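Local coordinates for protein alkaline phosphatase (Thermus thermophilus, PDB 7KWD) that probably hydrolyses phosphate monoesters as a homodimeric alkaline phosphatase that carries zinc and magnesium ions, at residues Y54-G66 with E334-R346. Numbering follows the deposited sequence.
Sequences YAIAQAYARRRQG and ESSQGVDLLEPQR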
loop_
_atom_site.group_PDB
_atom_site.type_symbol
_atom_site.label_atom_id
_atom_site.label_comp_id
_atom_site.label_asym_id
_atom_site.label_seq_id
_atom_site.Cartn_x
_atom_site.Cartn_y
_atom_site.Cartn_z
ATOM N N TYR A 54 -6.200 4.574 3.275
ATOM C CA TYR A 54 -7.405 4.631 2.478
ATOM C C TYR A 54 -8.396 3.569 2.943
ATOM O O TYR A 54 -9.576 3.853 3.138
ATOM C CB TYR A 54 -7.093 4.447 0.994
ATOM C CG TYR A 54 -8.387 4.345 0.230
ATOM C CD1 TYR A 54 -9.123 5.489 -0.091
ATOM C CD2 TYR A 54 -8.909 3.107 -0.099
ATOM C CE1 TYR A 54 -10.352 5.394 -0.765
ATOM C CE2 TYR A 54 -10.105 2.997 -0.762
ATOM C CZ TYR A 54 -10.840 4.128 -1.076
ATOM O OH TYR A 54 -12.024 3.968 -1.716
ATOM N N ALA A 55 -7.919 2.337 3.105
ATOM C CA ALA A 55 -8.795 1.230 3.463
ATOM C C ALA A 55 -9.480 1.469 4.803
ATOM O O ALA A 55 -10.665 1.150 4.965
ATOM C CB ALA A 55 -7.984 -0.064 3.514
ATOM N N ILE A 56 -8.735 2.014 5.781
ATOM C CA ILE A 56 -9.313 2.298 7.102
ATOM C C ILE A 56 -10.403 3.360 7.010
ATOM O O ILE A 56 -11.468 3.212 7.602
ATOM C CB ILE A 56 -8.212 2.719 8.101
ATOM C CG1 ILE A 56 -7.333 1.527 8.477
ATOM C CG2 ILE A 56 -8.835 3.286 9.375
ATOM C CD1 ILE A 56 -5.950 1.951 9.054
ATOM N N ALA A 57 -10.133 4.470 6.315
ATOM C CA ALA A 57 -11.142 5.517 6.211
ATOM C C ALA A 57 -12.354 5.060 5.398
ATOM O O ALA A 57 -13.501 5.427 5.699
ATOM C CB ALA A 57 -10.542 6.756 5.564
ATOM N N GLN A 58 -12.104 4.337 4.307
ATOM C CA GLN A 58 -13.186 3.766 3.507
ATOM C C GLN A 58 -14.117 2.917 4.371
ATOM O O GLN A 58 -15.337 3.048 4.298
ATOM C CB GLN A 58 -12.597 2.917 2.379
ATOM C CG GLN A 58 -13.626 2.273 1.455
ATOM C CD GLN A 58 -12.962 1.389 0.401
ATOM O OE1 GLN A 58 -13.110 1.614 -0.801
ATOM N NE2 GLN A 58 -12.229 0.377 0.853
ATOM N N ALA A 59 -13.532 2.053 5.207
ATOM C CA ALA A 59 -14.317 1.184 6.067
ATOM C C ALA A 59 -15.005 1.985 7.147
ATOM O O ALA A 59 -16.184 1.760 7.439
ATOM C CB ALA A 59 -13.420 0.113 6.691
ATOM N N TYR A 60 -14.289 2.939 7.742
ATOM C CA TYR A 60 -14.873 3.707 8.835
ATOM C C TYR A 60 -16.100 4.483 8.364
ATOM O O TYR A 60 -17.130 4.524 9.041
ATOM C CB TYR A 60 -13.827 4.647 9.425
ATOM C CG TYR A 60 -14.304 5.323 10.703
ATOM C CD1 TYR A 60 -15.003 6.500 10.655
ATOM C CD2 TYR A 60 -14.088 4.744 11.961
ATOM C CE1 TYR A 60 -15.473 7.099 11.808
ATOM C CE2 TYR A 60 -14.547 5.367 13.126
ATOM C CZ TYR A 60 -15.236 6.522 13.044
ATOM O OH TYR A 60 -15.720 7.139 14.184
ATOM N N ALA A 61 -15.994 5.151 7.219
ATOM C CA ALA A 61 -17.139 5.908 6.721
ATOM C C ALA A 61 -18.358 4.997 6.532
ATOM O O ALA A 61 -19.476 5.333 6.947
ATOM C CB ALA A 61 -16.756 6.619 5.420
ATOM N N ARG A 62 -18.162 3.834 5.913
ATOM C CA ARG A 62 -19.293 2.951 5.657
ATOM C C ARG A 62 -19.819 2.366 6.958
ATOM O O ARG A 62 -21.005 2.499 7.281
ATOM C CB ARG A 62 -18.893 1.834 4.702
ATOM C CG ARG A 62 -18.913 2.257 3.229
ATOM C CD ARG A 62 -18.059 1.280 2.359
ATOM N NE ARG A 62 -18.244 1.533 0.927
ATOM C CZ ARG A 62 -19.286 1.110 0.226
ATOM N NH1 ARG A 62 -20.269 0.396 0.785
ATOM N NH2 ARG A 62 -19.364 1.424 -1.050
ATOM N N ARG A 63 -18.919 1.760 7.747
ATOM C CA ARG A 63 -19.320 0.993 8.918
ATOM C C ARG A 63 -19.777 1.869 10.080
ATOM O O ARG A 63 -20.712 1.499 10.800
ATOM C CB ARG A 63 -18.146 0.122 9.345
ATOM C CG ARG A 63 -18.454 -0.806 10.469
ATOM C CD ARG A 63 -17.296 -1.756 10.671
ATOM N NE ARG A 63 -17.384 -2.458 11.940
ATOM C CZ ARG A 63 -17.741 -3.735 12.072
ATOM N NH1 ARG A 63 -18.047 -4.477 11.013
ATOM N NH2 ARG A 63 -17.762 -4.283 13.281
ATOM N N ARG A 64 -19.107 2.997 10.330
ATOM C CA ARG A 64 -19.426 3.787 11.511
ATOM C C ARG A 64 -20.181 5.058 11.207
ATOM O O ARG A 64 -20.731 5.676 12.128
ATOM C CB ARG A 64 -18.166 4.219 12.276
ATOM C CG ARG A 64 -17.154 3.150 12.566
ATOM C CD ARG A 64 -17.796 1.926 13.104
ATOM N NE ARG A 64 -18.276 2.108 14.469
ATOM C CZ ARG A 64 -19.406 1.590 14.940
ATOM N NH1 ARG A 64 -20.214 0.873 14.155
ATOM N NH2 ARG A 64 -19.724 1.795 16.212
ATOM N N GLN A 65 -20.160 5.516 9.970
ATOM C CA GLN A 65 -20.927 6.699 9.609
ATOM C C GLN A 65 -22.004 6.386 8.590
ATOM O O GLN A 65 -22.730 7.289 8.200
ATOM C CB GLN A 65 -19.976 7.780 9.097
ATOM C CG GLN A 65 -18.891 8.148 10.145
ATOM C CD GLN A 65 -18.002 9.308 9.717
ATOM O OE1 GLN A 65 -17.850 9.573 8.538
ATOM N NE2 GLN A 65 -17.421 10.008 10.690
ATOM N N GLY A 66 -22.134 5.129 8.182
ATOM C CA GLY A 66 -23.156 4.763 7.199
ATOM C C GLY A 66 -23.116 5.584 5.933
ATOM O O GLY A 66 -24.167 5.897 5.357
ATOM N N GLU A 334 -12.382 -11.236 13.113
ATOM C CA GLU A 334 -12.646 -10.093 13.980
ATOM C C GLU A 334 -11.928 -8.824 13.519
ATOM O O GLU A 334 -11.854 -7.859 14.275
ATOM C CB GLU A 334 -12.266 -10.415 15.435
ATOM C CG GLU A 334 -13.060 -11.590 16.087
ATOM C CD GLU A 334 -14.562 -11.339 16.205
ATOM O OE1 GLU A 334 -14.972 -10.158 16.342
ATOM O OE2 GLU A 334 -15.330 -12.325 16.136
ATOM N N SER A 335 -11.451 -8.783 12.277
ATOM C CA SER A 335 -10.554 -7.690 11.894
ATOM C C SER A 335 -11.241 -6.333 11.877
ATOM O O SER A 335 -10.565 -5.302 12.042
ATOM C CB SER A 335 -9.949 -7.978 10.518
ATOM O OG SER A 335 -9.183 -9.186 10.540
ATOM N N SER A 336 -12.566 -6.291 11.682
ATOM C CA SER A 336 -13.236 -4.992 11.645
ATOM C C SER A 336 -13.378 -4.325 13.013
ATOM O O SER A 336 -13.728 -3.138 13.066
ATOM C CB SER A 336 -14.622 -5.113 11.016
ATOM O OG SER A 336 -14.524 -5.600 9.687
ATOM N N GLN A 337 -13.099 -5.030 14.111
ATOM C CA GLN A 337 -13.203 -4.405 15.432
ATOM C C GLN A 337 -12.298 -3.190 15.540
ATOM O O GLN A 337 -12.660 -2.188 16.167
ATOM C CB GLN A 337 -12.848 -5.417 16.520
ATOM C CG GLN A 337 -13.870 -6.522 16.718
ATOM C CD GLN A 337 -15.242 -5.959 16.996
ATOM O OE1 GLN A 337 -15.450 -5.276 17.995
ATOM N NE2 GLN A 337 -16.172 -6.209 16.090
ATOM N N GLY A 338 -11.117 -3.250 14.920
ATOM C CA GLY A 338 -10.204 -2.121 14.998
ATOM C C GLY A 338 -10.784 -0.840 14.440
ATOM O O GLY A 338 -10.399 0.253 14.853
ATOM N N VAL A 339 -11.682 -0.956 13.467
ATOM C CA VAL A 339 -12.360 0.215 12.934
ATOM C C VAL A 339 -13.317 0.775 13.969
ATOM O O VAL A 339 -13.357 1.984 14.223
ATOM C CB VAL A 339 -13.084 -0.162 11.626
ATOM C CG1 VAL A 339 -13.956 0.964 11.121
ATOM C CG2 VAL A 339 -12.037 -0.591 10.522
ATOM N N ASP A 340 -14.138 -0.095 14.563
ATOM C CA ASP A 340 -15.026 0.362 15.623
ATOM C C ASP A 340 -14.247 1.042 16.728
ATOM O O ASP A 340 -14.662 2.082 17.245
ATOM C CB ASP A 340 -15.808 -0.803 16.207
ATOM C CG ASP A 340 -16.669 -1.501 15.195
ATOM O OD1 ASP A 340 -17.114 -0.847 14.222
ATOM O OD2 ASP A 340 -16.897 -2.711 15.388
ATOM N N LEU A 341 -13.097 0.485 17.085
ATOM C CA LEU A 341 -12.313 0.967 18.223
ATOM C C LEU A 341 -11.696 2.344 17.987
ATOM O O LEU A 341 -11.133 2.923 18.921
ATOM C CB LEU A 341 -11.218 -0.058 18.527
ATOM C CG LEU A 341 -11.336 -1.109 19.627
ATOM C CD1 LEU A 341 -12.692 -1.100 20.262
ATOM C CD2 LEU A 341 -10.975 -2.493 19.156
ATOM N N LEU A 342 -11.798 2.890 16.775
ATOM C CA LEU A 342 -11.370 4.259 16.544
ATOM C C LEU A 342 -12.425 5.262 16.948
ATOM O O LEU A 342 -12.085 6.423 17.222
ATOM C CB LEU A 342 -11.007 4.470 15.068
ATOM C CG LEU A 342 -9.841 3.643 14.546
ATOM C CD1 LEU A 342 -9.325 4.173 13.197
ATOM C CD2 LEU A 342 -8.674 3.622 15.523
ATOM N N GLU A 343 -13.702 4.866 16.961
ATOM C CA GLU A 343 -14.746 5.852 17.208
ATOM C C GLU A 343 -14.645 6.469 18.604
ATOM O O GLU A 343 -15.010 7.651 18.743
ATOM C CB GLU A 343 -16.138 5.224 17.003
ATOM C CG GLU A 343 -17.291 6.257 17.096
ATOM C CD GLU A 343 -18.669 5.693 16.649
ATOM O OE1 GLU A 343 -19.576 6.485 16.309
ATOM O OE2 GLU A 343 -18.843 4.458 16.641
ATOM N N PRO A 344 -14.191 5.763 19.647
ATOM C CA PRO A 344 -14.048 6.403 20.967
ATOM C C PRO A 344 -12.928 7.411 21.063
ATOM O O PRO A 344 -12.922 8.177 22.039
ATOM C CB PRO A 344 -13.773 5.214 21.916
ATOM C CG PRO A 344 -14.435 4.024 21.206
ATOM C CD PRO A 344 -14.108 4.288 19.743
ATOM N N GLN A 345 -11.975 7.430 20.123
ATOM C CA GLN A 345 -10.833 8.334 20.252
ATOM C C GLN A 345 -11.281 9.788 20.193
ATOM O O GLN A 345 -12.214 10.146 19.477
ATOM C CB GLN A 345 -9.797 8.037 19.176
ATOM C CG GLN A 345 -9.203 6.667 19.356
ATOM C CD GLN A 345 -7.928 6.496 18.607
ATOM O OE1 GLN A 345 -7.424 7.437 18.029
ATOM N NE2 GLN A 345 -7.381 5.291 18.631
ATOM N N ARG A 346 -10.631 10.622 21.013
ATOM C CA ARG A 346 -11.014 12.015 21.169
ATOM C C ARG A 346 -9.823 12.971 21.088
ATOM O O ARG A 346 -10.030 14.193 21.157
ATOM C CB ARG A 346 -11.747 12.240 22.512
ATOM C CG ARG A 346 -13.124 11.576 22.630
ATOM C CD ARG A 346 -14.175 12.292 21.793
ATOM N NE ARG A 346 -15.447 11.595 21.864
ATOM C CZ ARG A 346 -15.790 10.571 21.093
ATOM N NH1 ARG A 346 -14.959 10.114 20.158
ATOM N NH2 ARG A 346 -16.980 10.014 21.242
#
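Ile56 opens the contact by setting its CG2 branch 4.0 Å from Leu342 CD1, the two side chains crossing at about a right angle; both also touch Ile426 of strand 426-428. One helical turn on, Ala59 and Tyr60, with Arg63 and Arg64, form the hole that receives Val339 as a knob: Val339 CG2 faces the Ala59 methyl, while CG1 lies 3.7 Å from Tyr60 CA. The Tyr60 ring, its CG anti to the backbone N (chi1 -171°), passes Val339 and carries its hydroxyl to Glu343, where it ends against CA, CB and CG. Val339 O lies in plane at the ring's edge, 3.6 Å from CD2, and Arg64 CG lies over one face, toward the rim. Arg63 grips Asp340 side-on: NE meets OD1 and NH2 meets OD2, each at 2.8 Å and nearly straight (167° and 173°), both on the syn side. Ser336 CB sits over the centre of one guanidinium face, and Ser336 OG bonds Tyr91 N of the second subunit. A leucine in place of Arg63 would probably leave the Asp340 carboxylate without its paired N-H donors and uncover Ser336 CB. Arg64 instead bends at chi2 and chi3, which turns one guanidinium face to Asp340 OD1, a purely electrostatic contact, while NH2 makes a weak, bent bond to Glu343 OE2 (2.8 Å). Hydrophobic knob-into-hole packing bordered by a four-residue salt-bridge network thus joins helix 51-65 to the short helix 337-340, away from the metal sites and at the dimer interface of this alkaline phosphatase fold.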